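Local coordinates for Rubredoxin\:oxygen oxidoreductase (Desulfovibrio gigas, PDB 1E5D), which catalyses the four-electron reduction of dioxygen to two water molecules, using a diiron centre and FMN, at residues C61-A64 and S65-P69. Residues are numbered along the deposited sequence; the frame is centred on the assembly and turned at random.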
loop_
_atom_site.group_PDB
_atom_site.type_symbol
_atom_site.label_atom_id
_atom_site.label_comp_id
_atom_site.label_asym_id
_atom_site.label_seq_id
_atom_site.Cartn_x
_atom_site.Cartn_y
_atom_site.Cartn_z
ATOM N N CYS A 61 15.714 35.114 -5.880
ATOM C CA CYS A 61 17.138 35.339 -6.079
ATOM C C CYS A 61 17.465 35.254 -7.565
ATOM O O CYS A 61 18.165 36.096 -8.122
ATOM C CB CYS A 61 17.967 34.320 -5.299
ATOM S SG CYS A 61 19.178 35.011 -4.141
ATOM N N GLY A 62 16.939 34.221 -8.209
ATOM C CA GLY A 62 17.219 33.976 -9.620
ATOM C C GLY A 62 16.689 35.121 -10.452
ATOM O O GLY A 62 17.423 35.718 -11.230
ATOM N N ILE A 63 15.410 35.404 -10.252
ATOM C CA ILE A 63 14.766 36.550 -10.857
ATOM C C ILE A 63 15.632 37.804 -10.736
ATOM O O ILE A 63 15.943 38.471 -11.720
ATOM C CB ILE A 63 13.418 36.864 -10.179
ATOM C CG1 ILE A 63 12.319 35.844 -10.444
ATOM C CG2 ILE A 63 12.974 38.273 -10.560
ATOM C CD1 ILE A 63 10.935 36.282 -10.009
ATOM N N ALA A 64 16.011 38.103 -9.495
ATOM C CA ALA A 64 16.743 39.325 -9.190
ATOM C C ALA A 64 18.074 39.381 -9.924
ATOM O O ALA A 64 18.635 40.458 -10.105
ATOM C CB ALA A 64 16.970 39.453 -7.690
ATOM N N SER A 65 18.573 38.223 -10.345
ATOM C CA SER A 65 19.856 38.136 -11.039
ATOM C C SER A 65 19.771 38.809 -12.407
ATOM O O SER A 65 20.767 39.184 -13.016
ATOM C CB SER A 65 20.299 36.683 -11.213
ATOM O OG SER A 65 19.672 36.094 -12.340
ATOM N N VAL A 66 18.531 38.944 -12.853
ATOM C CA VAL A 66 18.211 39.527 -14.142
ATOM C C VAL A 66 17.668 40.944 -13.993
ATOM O O VAL A 66 17.963 41.836 -14.779
ATOM C CB VAL A 66 17.165 38.651 -14.862
ATOM C CG1 VAL A 66 16.784 39.260 -16.201
ATOM C CG2 VAL A 66 17.684 37.231 -15.043
ATOM N N ILE A 67 16.857 41.125 -12.959
ATOM C CA ILE A 67 16.070 42.330 -12.791
ATOM C C ILE A 67 15.483 42.427 -11.395
ATOM O O ILE A 67 15.280 41.413 -10.726
ATOM C CB ILE A 67 14.918 42.344 -13.821
ATOM C CG1 ILE A 67 14.361 43.740 -14.086
ATOM C CG2 ILE A 67 13.825 41.366 -13.401
ATOM C CD1 ILE A 67 13.040 43.783 -14.812
ATOM N N ASP A 68 15.200 43.638 -10.933
ATOM C CA ASP A 68 14.542 43.797 -9.642
ATOM C C ASP A 68 13.122 43.257 -9.728
ATOM O O ASP A 68 12.363 43.685 -10.602
ATOM C CB ASP A 68 14.493 45.260 -9.191
ATOM C CG ASP A 68 14.260 45.370 -7.696
ATOM O OD1 ASP A 68 13.168 45.020 -7.208
ATOM O OD2 ASP A 68 15.194 45.808 -6.992
ATOM N N PRO A 69 12.772 42.333 -8.846
ATOM C CA PRO A 69 11.440 41.717 -8.887
ATOM C C PRO A 69 10.298 42.724 -8.975
ATOM O O PRO A 69 9.265 42.405 -9.570
ATOM C CB PRO A 69 11.386 40.952 -7.559
ATOM C CG PRO A 69 12.814 40.605 -7.302
ATOM C CD PRO A 69 13.604 41.800 -7.759
#
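In the metallo-beta-lactamase-like part of the fold, the C-terminal part of helix 56-64 runs on into the loop that leads to strand 74-77, and Gly62 and Ile63 hand their carbonyls to Ser65, Val66 and Ile67 just downstream. Gly62 O takes two bonds from one residue. The backbone N of Ser65 reaches it at 2.9 Å from well above the carbonyl plane, while Ser65 OG lies in that plane, hydrogen-bonded to Gly62 O at 2.5 Å. With chi1 at 82°, OG sits between the serine's own N and carbonyl carbon, which turns it toward the preceding turn. Ser65 N bonds only weakly to Cys61 O, four residues back, and more firmly to Gly62 O, three back; bonds of both spacings occur at this end.

Ile63 O is likewise gripped twice. Val66 N donates from above its carbonyl plane at 2.9 Å, and Ile67 N lies in the plane, 3.1 Å from the same Ile63 O; together the two bonds hold Val66 and Ile67 against the helix end. Beyond that the chain doubles back, and Pro69 returns to the helix end, where its CG meets Ile63 and its CD meets Ala64. Ile63 CG2, placed anti to the backbone N (CG1 has chi1 -70°), approaches Pro69 CG to 4.0 Å, the two side chains crossing at a slant. Leu91 and Cys95 of helix 88-95 continue this apolar patch, touching Ile63 and Pro69 respectively, while Val66 and Ile67 rest on Leu39 of strand 33-40. Ala64 contributes two contacts: CB packs on Pro69 CD, and Ala64 CA directs its C-H at Ile67 O, 3.0 Å away, with an angle of 160° at the hydrogen.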